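Local coordinates for putative polyphosphate kinase 2 family protein (Arthrobacter aurescens, PDB 3RHF) that probably transfers phosphate groups between polyphosphate and nucleotides as a kinase of the PPK2 type, at residues A48-Q53 with A253-Q258; A55-L60 with Q259-A264; I148-G153 with M225-V230. All coordinates share one frame; numbering follows the deposited sequence.

Interaction 1. Residues A48-Q53 with A253-Q258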
ATOM      1  N   ALA A  48     -10.094  12.510  15.212  1.00 27.54           N
ATOM      2  CA  ALA A  48     -11.104  12.954  14.284  1.00 27.00           C
ATOM      3  C   ALA A  48     -10.486  13.756  13.132  1.00 25.48           C
ATOM      4  O   ALA A  48     -10.961  13.670  12.018  1.00 27.17           O
ATOM      5  CB  ALA A  48     -12.234  13.727  15.010  1.00 26.90           C
ATOM      6  N   LEU A  49      -9.425  14.511  13.377  1.00 24.07           N
ATOM      7  CA  LEU A  49      -8.704  15.157  12.282  1.00 22.90           C
ATOM      8  C   LEU A  49      -8.076  14.142  11.363  1.00 22.87           C
ATOM      9  O   LEU A  49      -8.100  14.316  10.178  1.00 23.36           O
ATOM     10  CB  LEU A  49      -7.628  16.114  12.793  1.00 22.30           C
ATOM     11  CG  LEU A  49      -6.770  16.850  11.741  1.00 20.57           C
ATOM     12  CD1 LEU A  49      -7.584  17.794  10.840  1.00 20.32           C
ATOM     13  CD2 LEU A  49      -5.699  17.575  12.430  1.00 19.80           C
ATOM     14  N   LEU A  50      -7.521  13.078  11.918  1.00 22.90           N
ATOM     15  CA  LEU A  50      -6.861  12.088  11.133  1.00 23.24           C
ATOM     16  C   LEU A  50      -7.788  11.528  10.058  1.00 24.56           C
ATOM     17  O   LEU A  50      -7.341  11.286   8.956  1.00 24.32           O
ATOM     18  CB  LEU A  50      -6.399  10.944  11.994  1.00 23.33           C
ATOM     19  CG  LEU A  50      -5.369  10.039  11.310  1.00 24.44           C
ATOM     20  CD1 LEU A  50      -4.163  10.857  10.720  1.00 24.10           C
ATOM     21  CD2 LEU A  50      -4.876   8.973  12.259  1.00 21.80           C
ATOM     22  N   ALA A  51      -9.058  11.314  10.382  1.00 25.19           N
ATOM     23  CA  ALA A  51      -9.967  10.647   9.448  1.00 26.63           C
ATOM     24  C   ALA A  51     -10.334  11.623   8.340  1.00 27.03           C
ATOM     25  O   ALA A  51     -10.609  11.233   7.211  1.00 28.18           O
ATOM     26  CB  ALA A  51     -11.251  10.147  10.183  1.00 27.10           C
ATOM     27  N   ALA A  52     -10.335  12.916   8.669  1.00 26.42           N
ATOM     28  CA  ALA A  52     -10.647  13.918   7.689  1.00 25.15           C
ATOM     29  C   ALA A  52      -9.427  14.091   6.767  1.00 24.35           C
ATOM     30  O   ALA A  52      -9.557  14.294   5.544  1.00 23.74           O
ATOM     31  CB  ALA A  52     -11.013  15.202   8.385  1.00 24.71           C
ATOM     32  N   GLN A  53      -8.242  14.053   7.382  1.00 23.75           N
ATOM     33  CA  GLN A  53      -6.980  14.172   6.657  1.00 22.66           C
ATOM     34  C   GLN A  53      -6.889  13.096   5.599  1.00 23.34           C
ATOM     35  O   GLN A  53      -6.456  13.384   4.503  1.00 22.45           O
ATOM     36  CB  GLN A  53      -5.799  14.083   7.606  1.00 21.65           C
ATOM     37  CG  GLN A  53      -5.548  15.369   8.340  1.00 20.21           C
ATOM     38  CD  GLN A  53      -4.343  15.312   9.198  1.00 19.18           C
ATOM     39  OE1 GLN A  53      -3.993  14.246   9.677  1.00 19.02           O
ATOM     40  NE2 GLN A  53      -3.667  16.477   9.404  1.00 19.22           N
ATOM     41  N   ALA A 253       1.942  12.707  16.113  1.00 21.91           N
ATOM     42  CA  ALA A 253       2.856  12.457  14.997  1.00 22.88           C
ATOM     43  C   ALA A 253       2.069  12.069  13.746  1.00 23.23           C
ATOM     44  O   ALA A 253       2.382  12.540  12.670  1.00 25.05           O
ATOM     45  CB  ALA A 253       3.866  11.386  15.347  1.00 22.40           C
ATOM     46  N   ARG A 254       1.042  11.245  13.874  1.00 22.91           N
ATOM     47  CA  ARG A 254       0.285  10.895  12.711  1.00 23.18           C
ATOM     48  C   ARG A 254      -0.315  12.116  12.023  1.00 23.90           C
ATOM     49  O   ARG A 254      -0.249  12.193  10.789  1.00 25.86           O
ATOM     50  CB  ARG A 254      -0.838   9.950  13.046  1.00 23.78           C
ATOM     51  CG  ARG A 254      -0.390   8.581  13.425  1.00 24.69           C
ATOM     52  CD  ARG A 254      -1.547   7.753  13.917  1.00 25.95           C
ATOM     53  NE  ARG A 254      -1.034   6.565  14.606  1.00 30.46           N
ATOM     54  CZ  ARG A 254      -1.416   6.120  15.816  1.00 32.33           C
ATOM     55  NH1 ARG A 254      -2.367   6.706  16.539  1.00 30.22           N
ATOM     56  NH2 ARG A 254      -0.863   5.018  16.286  1.00 32.50           N
ATOM     57  N   ILE A 255      -0.949  13.023  12.769  1.00 22.97           N
ATOM     58  CA  ILE A 255      -1.563  14.176  12.146  1.00 22.59           C
ATOM     59  C   ILE A 255      -0.554  15.230  11.722  1.00 22.66           C
ATOM     60  O   ILE A 255      -0.843  16.062  10.881  1.00 21.27           O
ATOM     61  CB  ILE A 255      -2.631  14.832  13.006  1.00 23.36           C
ATOM     62  CG1 ILE A 255      -2.069  15.243  14.392  1.00 24.37           C
ATOM     63  CG2 ILE A 255      -3.824  13.929  13.108  1.00 20.78           C
ATOM     64  CD1 ILE A 255      -3.059  16.072  15.234  1.00 21.37           C
ATOM     65  N   ALA A 256       0.641  15.195  12.291  1.00 23.09           N
ATOM     66  CA  ALA A 256       1.650  16.206  11.933  1.00 23.18           C
ATOM     67  C   ALA A 256       2.277  15.776  10.603  1.00 22.38           C
ATOM     68  O   ALA A 256       2.455  16.587   9.689  1.00 21.49           O
ATOM     69  CB  ALA A 256       2.701  16.389  13.056  1.00 22.38           C
ATOM     70  N   VAL A 257       2.556  14.482  10.489  1.00 22.38           N
ATOM     71  CA  VAL A 257       3.067  13.958   9.249  1.00 22.10           C
ATOM     72  C   VAL A 257       2.029  14.169   8.184  1.00 22.83           C
ATOM     73  O   VAL A 257       2.321  14.755   7.125  1.00 22.49           O
ATOM     74  CB  VAL A 257       3.542  12.506   9.335  1.00 22.22           C
ATOM     75  CG1 VAL A 257       3.907  12.026   7.951  1.00 22.78           C
ATOM     76  CG2 VAL A 257       4.810  12.396  10.194  1.00 19.23           C
ATOM     77  N   GLN A 258       0.793  13.781   8.456  1.00 23.54           N
ATOM     78  CA  GLN A 258      -0.217  13.972   7.410  1.00 24.23           C
ATOM     79  C   GLN A 258      -0.420  15.410   6.984  1.00 23.09           C
ATOM     80  O   GLN A 258      -0.558  15.678   5.783  1.00 22.56           O
ATOM     81  CB  GLN A 258      -1.559  13.241   7.683  1.00 25.12           C
ATOM     82  CG  GLN A 258      -1.497  11.906   6.962  1.00 28.38           C
ATOM     83  CD  GLN A 258      -2.693  11.010   7.105  1.00 34.90           C
ATOM     84  OE1 GLN A 258      -2.543   9.832   7.448  1.00 36.17           O
ATOM     85  NE2 GLN A 258      -3.888  11.527   6.775  1.00 39.85           N
TER
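Gln53 reaches across from helix 43-69 and gives its NE2 to the backbone O of Ile255 at 3.2 Å. The bond is nearly straight (165°) and arrives in the carbonyl plane on a lone pair. Gln53 CG lies anti to the carbonyl carbon (chi1 -79°) and the chain runs extended beyond it, which carries the amide right across the gap. A second bond, from the same NE2 to Gln259 OE1, helps fix its rotation. Gln53 OE1 rests against Ile255 CG2 (3.4 Å) and Gln258 CB, so glutamine serves as packing and as donor in one residue. Gln258 answers from the other helix: its NE2 lies 3.3 Å from Gln53 CB while bonding to Asp54 OD1, and its OE1 is hydrogen-bonded to His94 ND1.

Toward the start of the segments the contact turns apolar and looser. Leu50 CD1 packs on Ile255 CG2 at 3.9 Å, and Leu49 CD2 meets Ile255 CD1 at 4.1 Å, branched side chains whose methyls meet between the helices. On the more open side Leu50 CD2 rests on the aliphatic CD of Arg254, whose guanidinium leads away to hydrogen-bond a citrate, probably from the crystallisation liquor.

The two segments run in the same general direction, their axes 32° apart. Tyr39 covers Leu49 and Ile255, helix 88-98 lies against Leu50, and Val257 faces strand 179-187 of the central sheet.

Interaction 2. Residues A55-L60 with Q259-A264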
ATOM      1  N   ALA A  55      -9.256  11.473   3.857  1.00 26.49           N
ATOM      2  CA  ALA A  55     -10.071  11.822   2.714  1.00 27.58           C
ATOM      3  C   ALA A  55      -9.411  12.930   1.922  1.00 27.74           C
ATOM      4  O   ALA A  55      -9.338  12.860   0.688  1.00 29.49           O
ATOM      5  CB  ALA A  55     -11.463  12.249   3.141  1.00 27.91           C
ATOM      6  N   ARG A  56      -8.909  13.948   2.602  1.00 28.80           N
ATOM      7  CA  ARG A  56      -8.194  15.005   1.894  1.00 28.17           C
ATOM      8  C   ARG A  56      -6.963  14.505   1.104  1.00 27.27           C
ATOM      9  O   ARG A  56      -6.745  14.921  -0.049  1.00 26.36           O
ATOM     10  CB  ARG A  56      -7.754  16.072   2.863  1.00 28.30           C
ATOM     11  CG  ARG A  56      -8.911  16.834   3.490  1.00 32.60           C
ATOM     12  CD  ARG A  56      -8.353  17.799   4.502  1.00 36.17           C
ATOM     13  NE  ARG A  56      -9.372  18.190   5.438  1.00 41.58           N
ATOM     14  CZ  ARG A  56      -9.161  18.819   6.586  1.00 42.28           C
ATOM     15  NH1 ARG A  56      -7.936  19.172   6.967  1.00 40.23           N
ATOM     16  NH2 ARG A  56     -10.205  19.110   7.346  1.00 44.61           N
ATOM     17  N   LEU A  57      -6.156  13.646   1.752  1.00 25.72           N
ATOM     18  CA  LEU A  57      -4.966  13.086   1.162  1.00 24.94           C
ATOM     19  C   LEU A  57      -5.333  12.203  -0.047  1.00 24.91           C
ATOM     20  O   LEU A  57      -4.715  12.321  -1.081  1.00 23.55           O
ATOM     21  CB  LEU A  57      -4.192  12.298   2.212  1.00 24.51           C
ATOM     22  CG  LEU A  57      -2.785  11.785   1.877  1.00 27.08           C
ATOM     23  CD1 LEU A  57      -1.865  12.928   1.579  1.00 29.21           C
ATOM     24  CD2 LEU A  57      -2.127  10.919   3.023  1.00 27.15           C
ATOM     25  N   ALA A  58      -6.364  11.364   0.086  1.00 25.09           N
ATOM     26  CA  ALA A  58      -6.838  10.533  -1.032  1.00 25.90           C
ATOM     27  C   ALA A  58      -7.190  11.413  -2.252  1.00 25.97           C
ATOM     28  O   ALA A  58      -6.793  11.142  -3.356  1.00 25.31           O
ATOM     29  CB  ALA A  58      -8.025   9.674  -0.615  1.00 25.47           C
ATOM     30  N   GLU A  59      -7.891  12.503  -2.034  1.00 27.51           N
ATOM     31  CA  GLU A  59      -8.215  13.380  -3.136  1.00 28.98           C
ATOM     32  C   GLU A  59      -6.953  13.990  -3.707  1.00 27.23           C
ATOM     33  O   GLU A  59      -6.771  14.000  -4.894  1.00 26.78           O
ATOM     34  CB  GLU A  59      -9.221  14.459  -2.745  1.00 30.75           C
ATOM     35  CG  GLU A  59      -9.403  15.511  -3.825  1.00 36.76           C
ATOM     36  CD  GLU A  59     -10.663  16.402  -3.689  1.00 47.04           C
ATOM     37  OE1 GLU A  59     -11.312  16.443  -2.609  1.00 54.26           O
ATOM     38  OE2 GLU A  59     -11.012  17.087  -4.695  1.00 55.32           O
ATOM     39  N   LEU A  60      -6.071  14.508  -2.881  1.00 26.33           N
ATOM     40  CA  LEU A  60      -4.959  15.255  -3.430  1.00 26.35           C
ATOM     41  C   LEU A  60      -3.875  14.365  -4.087  1.00 26.13           C
ATOM     42  O   LEU A  60      -3.199  14.784  -4.995  1.00 26.21           O
ATOM     43  CB  LEU A  60      -4.342  16.125  -2.370  1.00 26.92           C
ATOM     44  CG  LEU A  60      -4.982  17.458  -2.030  1.00 27.51           C
ATOM     45  CD1 LEU A  60      -4.332  17.898  -0.777  1.00 25.74           C
ATOM     46  CD2 LEU A  60      -4.754  18.439  -3.140  1.00 26.57           C
ATOM     47  N   GLN A 259      -0.387  16.347   7.919  1.00 22.95           N
ATOM     48  CA  GLN A 259      -0.653  17.755   7.547  1.00 23.12           C
ATOM     49  C   GLN A 259       0.500  18.285   6.754  1.00 22.81           C
ATOM     50  O   GLN A 259       0.319  19.096   5.863  1.00 24.54           O
ATOM     51  CB  GLN A 259      -0.942  18.648   8.752  1.00 23.74           C
ATOM     52  CG  GLN A 259      -1.670  19.952   8.423  1.00 22.94           C
ATOM     53  CD  GLN A 259      -3.060  19.736   7.866  1.00 24.02           C
ATOM     54  OE1 GLN A 259      -3.897  19.042   8.446  1.00 26.13           O
ATOM     55  NE2 GLN A 259      -3.321  20.339   6.734  1.00 22.08           N
ATOM     56  N   LEU A 260       1.688  17.777   7.019  1.00 23.21           N
ATOM     57  CA  LEU A 260       2.884  18.165   6.236  1.00 23.12           C
ATOM     58  C   LEU A 260       2.762  17.779   4.776  1.00 21.65           C
ATOM     59  O   LEU A 260       3.067  18.579   3.879  1.00 20.19           O
ATOM     60  CB  LEU A 260       4.137  17.518   6.833  1.00 23.37           C
ATOM     61  CG  LEU A 260       4.812  18.267   7.987  1.00 25.89           C
ATOM     62  CD1 LEU A 260       5.943  17.412   8.491  1.00 23.82           C
ATOM     63  CD2 LEU A 260       5.344  19.673   7.619  1.00 23.96           C
ATOM     64  N   LEU A 261       2.332  16.532   4.578  1.00 22.92           N
ATOM     65  CA  LEU A 261       1.971  16.010   3.269  1.00 23.14           C
ATOM     66  C   LEU A 261       0.930  16.820   2.563  1.00 22.65           C
ATOM     67  O   LEU A 261       1.113  17.155   1.411  1.00 21.94           O
ATOM     68  CB  LEU A 261       1.416  14.616   3.412  1.00 24.19           C
ATOM     69  CG  LEU A 261       2.226  13.467   2.895  1.00 28.49           C
ATOM     70  CD1 LEU A 261       3.743  13.650   3.092  1.00 32.50           C
ATOM     71  CD2 LEU A 261       1.744  12.229   3.617  1.00 30.21           C
ATOM     72  N   LEU A 262      -0.179  17.105   3.245  1.00 23.84           N
ATOM     73  CA  LEU A 262      -1.298  17.865   2.609  1.00 25.49           C
ATOM     74  C   LEU A 262      -0.889  19.282   2.227  1.00 26.48           C
ATOM     75  O   LEU A 262      -1.307  19.770   1.189  1.00 26.56           O
ATOM     76  CB  LEU A 262      -2.563  17.935   3.494  1.00 25.35           C
ATOM     77  CG  LEU A 262      -3.172  16.558   3.790  1.00 26.27           C
ATOM     78  CD1 LEU A 262      -3.982  16.564   5.113  1.00 27.43           C
ATOM     79  CD2 LEU A 262      -4.040  16.040   2.661  1.00 22.22           C
ATOM     80  N   ASP A 263      -0.114  19.933   3.107  1.00 27.53           N
ATOM     81  CA  ASP A 263       0.317  21.301   2.886  1.00 28.44           C
ATOM     82  C   ASP A 263       1.340  21.339   1.724  1.00 27.55           C
ATOM     83  O   ASP A 263       1.308  22.248   0.929  1.00 28.45           O
ATOM     84  CB  ASP A 263       0.923  21.879   4.161  1.00 29.09           C
ATOM     85  CG  ASP A 263      -0.127  22.125   5.311  1.00 33.79           C
ATOM     86  OD1 ASP A 263      -1.374  21.914   5.165  1.00 35.72           O
ATOM     87  OD2 ASP A 263       0.333  22.584   6.399  1.00 40.14           O
ATOM     88  N   ALA A 264       2.225  20.343   1.636  1.00 25.98           N
ATOM     89  CA  ALA A 264       3.160  20.194   0.503  1.00 25.71           C
ATOM     90  C   ALA A 264       2.389  19.976  -0.826  1.00 25.53           C
ATOM     91  O   ALA A 264       2.691  20.602  -1.833  1.00 25.75           O
ATOM     92  CB  ALA A 264       4.126  19.046   0.751  1.00 24.21           C
TER
HETATM   93  O   HOH W   1      -5.657  20.077   5.403  1.00 30.87           O
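Leu262 sets one methyl, CD2, against the backbone of helix 43-69 at Leu57, 3.3 Å from Leu57 N, with Arg56 CB 3.7 Å from the same Leu262 CD2. Leu262 CG stands anti to the carbonyl carbon (chi1 -62°), a common helical leucine conformation that sends the branch across the gap. Leu60 adds a further neighbour, its CD1 coming within 3.9 Å of Leu262 CD2 as the two side chains cross at about a right angle. Leu57 takes the other course: with CG anti to its own backbone N (chi1 -171°), it brings CD1 to 4.1 Å from Leu261 CB. Leucine suits these places because its forked end lets one residue touch several neighbours, as Leu57 does with Leu261 and Leu262.

Polar groups border the leucines. The extended Arg56 chain carries NH1 to a water at 2.9 Å, which also accepts from Gln259 NE2; Arg56 NH2 forms a salt bridge with Glu11. Gln259 NE2 also donates to Asp263 OD1 (3.0 Å), while its OE1 is bonded to Gln53.

Leu261 continues to Leu76 and Leu78 of strand 75-82, and Leu57 to helix 88-98. Such helix segments, running the same way at 37° and layered on a parallel sheet, belong to the three-layer alpha/beta/alpha sandwich of P-loop kinases.

Interaction 3. Residues I148-G153 with M225-V230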
ATOM      1  N   ILE A 148      24.009   6.021  11.410  1.00 41.58           N
ATOM      2  CA  ILE A 148      24.527   4.819  11.974  1.00 44.12           C
ATOM      3  C   ILE A 148      26.050   4.832  11.717  1.00 45.79           C
ATOM      4  O   ILE A 148      26.846   4.634  12.628  1.00 46.08           O
ATOM      5  CB  ILE A 148      23.730   3.561  11.448  1.00 44.64           C
ATOM      6  CG1 ILE A 148      24.028   2.326  12.313  1.00 49.17           C
ATOM      7  CG2 ILE A 148      24.044   3.220  10.038  1.00 44.02           C
ATOM      8  CD1 ILE A 148      22.999   1.142  12.131  1.00 53.16           C
ATOM      9  N   HIS A 149      26.451   5.163  10.498  1.00 47.19           N
ATOM     10  CA  HIS A 149      27.866   5.159  10.128  1.00 49.02           C
ATOM     11  C   HIS A 149      28.662   6.135  10.986  1.00 49.43           C
ATOM     12  O   HIS A 149      29.799   5.877  11.337  1.00 50.61           O
ATOM     13  CB  HIS A 149      28.026   5.522   8.650  1.00 49.58           C
ATOM     14  CG  HIS A 149      27.617   4.434   7.698  1.00 51.56           C
ATOM     15  ND1 HIS A 149      28.469   3.930   6.733  1.00 55.13           N
ATOM     16  CD2 HIS A 149      26.447   3.771   7.550  1.00 52.31           C
ATOM     17  CE1 HIS A 149      27.843   3.000   6.033  1.00 54.89           C
ATOM     18  NE2 HIS A 149      26.617   2.878   6.514  1.00 55.60           N
ATOM     19  N   ARG A 150      28.070   7.263  11.334  1.00 49.11           N
ATOM     20  CA  ARG A 150      28.764   8.206  12.183  1.00 49.31           C
ATOM     21  C   ARG A 150      28.987   7.618  13.574  1.00 50.66           C
ATOM     22  O   ARG A 150      30.123   7.428  14.000  1.00 52.15           O
ATOM     23  CB  ARG A 150      27.975   9.490  12.264  1.00 47.95           C
ATOM     24  CG  ARG A 150      28.660  10.543  13.077  1.00 46.37           C
ATOM     25  CD  ARG A 150      27.957  11.842  12.861  1.00 43.13           C
ATOM     26  NE  ARG A 150      28.718  12.983  13.317  1.00 43.56           N
ATOM     27  CZ  ARG A 150      28.832  13.358  14.591  1.00 47.48           C
ATOM     28  NH1 ARG A 150      28.240  12.675  15.597  1.00 47.60           N
ATOM     29  NH2 ARG A 150      29.525  14.451  14.863  1.00 49.01           N
ATOM     30  N   VAL A 151      27.886   7.314  14.253  1.00 50.93           N
ATOM     31  CA  VAL A 151      27.889   6.716  15.572  1.00 51.77           C
ATOM     32  C   VAL A 151      28.965   5.654  15.735  1.00 53.88           C
ATOM     33  O   VAL A 151      29.720   5.687  16.700  1.00 54.95           O
ATOM     34  CB  VAL A 151      26.553   6.063  15.883  1.00 51.03           C
ATOM     35  CG1 VAL A 151      26.583   5.383  17.271  1.00 51.28           C
ATOM     36  CG2 VAL A 151      25.452   7.089  15.837  1.00 49.60           C
ATOM     37  N   HIS A 152      29.028   4.722  14.798  1.00 55.39           N
ATOM     38  CA  HIS A 152      29.922   3.573  14.906  1.00 57.90           C
ATOM     39  C   HIS A 152      31.301   3.722  14.223  1.00 59.44           C
ATOM     40  O   HIS A 152      32.013   2.739  14.025  1.00 59.94           O
ATOM     41  CB  HIS A 152      29.182   2.326  14.434  1.00 58.03           C
ATOM     42  CG  HIS A 152      28.107   1.898  15.382  1.00 59.65           C
ATOM     43  ND1 HIS A 152      26.850   1.525  14.967  1.00 60.42           N
ATOM     44  CD2 HIS A 152      28.102   1.806  16.735  1.00 61.95           C
ATOM     45  CE1 HIS A 152      26.117   1.207  16.018  1.00 61.63           C
ATOM     46  NE2 HIS A 152      26.851   1.376  17.106  1.00 62.95           N
ATOM     47  N   GLY A 153      31.687   4.957  13.917  1.00 60.61           N
ATOM     48  CA  GLY A 153      32.992   5.238  13.308  1.00 62.38           C
ATOM     49  C   GLY A 153      33.256   4.556  11.975  1.00 63.31           C
ATOM     50  O   GLY A 153      34.413   4.324  11.620  1.00 64.76           O
HETATM   51  N   MSE A 225      21.526  11.045  18.836  1.00 40.55           N
HETATM   52  CA  MSE A 225      20.980  12.405  18.854  1.00 41.99           C
HETATM   53  C   MSE A 225      21.935  13.449  18.273  1.00 42.25           C
HETATM   54  O   MSE A 225      21.499  14.425  17.653  1.00 41.31           O
HETATM   55  CB  MSE A 225      20.620  12.862  20.264  1.00 43.66           C
HETATM   56  CG  MSE A 225      19.385  12.180  20.916  1.00 46.78           C
HETATM   57 SE   MSE A 225      17.780  11.902  19.795  1.00 54.22          SE
HETATM   58  CE  MSE A 225      18.229  10.172  18.964  1.00 44.48           C
ATOM     59  N   ASP A 226      23.239  13.255  18.503  1.00 43.02           N
ATOM     60  CA  ASP A 226      24.267  14.170  17.975  1.00 43.67           C
ATOM     61  C   ASP A 226      24.340  14.056  16.417  1.00 41.40           C
ATOM     62  O   ASP A 226      24.418  15.063  15.689  1.00 39.91           O
ATOM     63  CB  ASP A 226      25.638  13.927  18.675  1.00 44.79           C
ATOM     64  CG  ASP A 226      26.673  14.987  18.325  1.00 48.86           C
ATOM     65  OD1 ASP A 226      26.426  16.176  18.626  1.00 53.55           O
ATOM     66  OD2 ASP A 226      27.734  14.649  17.723  1.00 53.49           O
ATOM     67  N   ALA A 227      24.318  12.816  15.940  1.00 39.41           N
ATOM     68  CA  ALA A 227      24.351  12.542  14.523  1.00 38.55           C
ATOM     69  C   ALA A 227      23.197  13.248  13.822  1.00 37.49           C
ATOM     70  O   ALA A 227      23.377  13.872  12.775  1.00 36.56           O
ATOM     71  CB  ALA A 227      24.273  11.053  14.284  1.00 38.16           C
ATOM     72  N   TYR A 228      22.018  13.149  14.419  1.00 36.59           N
ATOM     73  CA  TYR A 228      20.846  13.751  13.845  1.00 36.41           C
ATOM     74  C   TYR A 228      21.032  15.245  13.801  1.00 37.33           C
ATOM     75  O   TYR A 228      20.780  15.881  12.779  1.00 37.31           O
ATOM     76  CB  TYR A 228      19.569  13.372  14.639  1.00 36.33           C
ATOM     77  CG  TYR A 228      18.910  12.114  14.090  1.00 34.99           C
ATOM     78  CD1 TYR A 228      18.195  12.148  12.903  1.00 31.05           C
ATOM     79  CD2 TYR A 228      19.040  10.882  14.735  1.00 33.56           C
ATOM     80  CE1 TYR A 228      17.627  11.012  12.385  1.00 29.43           C
ATOM     81  CE2 TYR A 228      18.453   9.725  14.196  1.00 31.59           C
ATOM     82  CZ  TYR A 228      17.753   9.808  13.013  1.00 28.56           C
ATOM     83  OH  TYR A 228      17.169   8.686  12.436  1.00 29.09           O
ATOM     84  N   SER A 229      21.462  15.815  14.922  1.00 38.30           N
ATOM     85  CA  SER A 229      21.479  17.250  15.043  1.00 38.99           C
ATOM     86  C   SER A 229      22.494  17.815  14.090  1.00 38.65           C
ATOM     87  O   SER A 229      22.253  18.841  13.505  1.00 38.16           O
ATOM     88  CB  SER A 229      21.731  17.695  16.488  1.00 39.72           C
ATOM     89  OG  SER A 229      22.998  17.297  16.856  1.00 42.35           O
ATOM     90  N   VAL A 230      23.611  17.120  13.896  1.00 39.49           N
ATOM     91  CA  VAL A 230      24.615  17.569  12.933  1.00 39.96           C
ATOM     92  C   VAL A 230      24.069  17.460  11.516  1.00 39.12           C
ATOM     93  O   VAL A 230      24.084  18.452  10.763  1.00 39.52           O
ATOM     94  CB  VAL A 230      25.939  16.823  13.074  1.00 41.06           C
ATOM     95  CG1 VAL A 230      26.906  17.191  11.902  1.00 39.35           C
ATOM     96  CG2 VAL A 230      26.552  17.155  14.436  1.00 41.71           C
TER
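Arg150 NH1 meets Asp226 OD2 at 2.9 Å, the heart of a salt bridge between helix 148-151 and helix 221-235. The oxygen is approached on its anti side and out of the carboxylate plane, and the bond is bent (137°). A weak bond from Arg150 NH2 reaches the same Asp226 OD2 at 3.4 Å, so one oxygen takes both contacts while the guanidinium and carboxylate planes stand 58° apart. Val230 CG2 lies over one guanidinium face, 4.0 Å from Arg150 NH2. Behind the charge, Arg150 CD rests 4.0 Å from Ala227 CB; alanine's small side chain lets the long arginine pass close to the helix.

Arginine's reach follows from a chain extended from CG to NE, with CG anti to the backbone N (chi1 -177°). Leu160 and Tyr164 of helix 157-176 touch it, and Tyr164 also touches Val230. Just beyond, Gly153, with positive phi, ends helix 148-151 in a Schellman motif, its N bonded to Arg150 O.

A leucine in place of Arg150 would probably leave the Asp226 carboxylate without its cationic mate and weaken the tie between the helices. With bent bonds at the surface, the attraction probably depends more on opposite charge than on precise hydrogen-bond direction.

Interactions 1 and 2 are successive stages of one interface, both joining helix 43-69 to helix 250-266, with centres 9 Å apart. A glutamine-to-glutamine bond ties the first to the second and makes the seam continuous. Interaction 1 is the more buried and mixes glutamine amides with apolar groups; interaction 2 is partly buried and relies on leucines with a watered polar border. Interaction 3 lies on the opposite side of the chain's centre, about 30 Å from interaction 1 between centres, and joins different helices. At the surface, its main tie is a salt bridge, with little apolar packing.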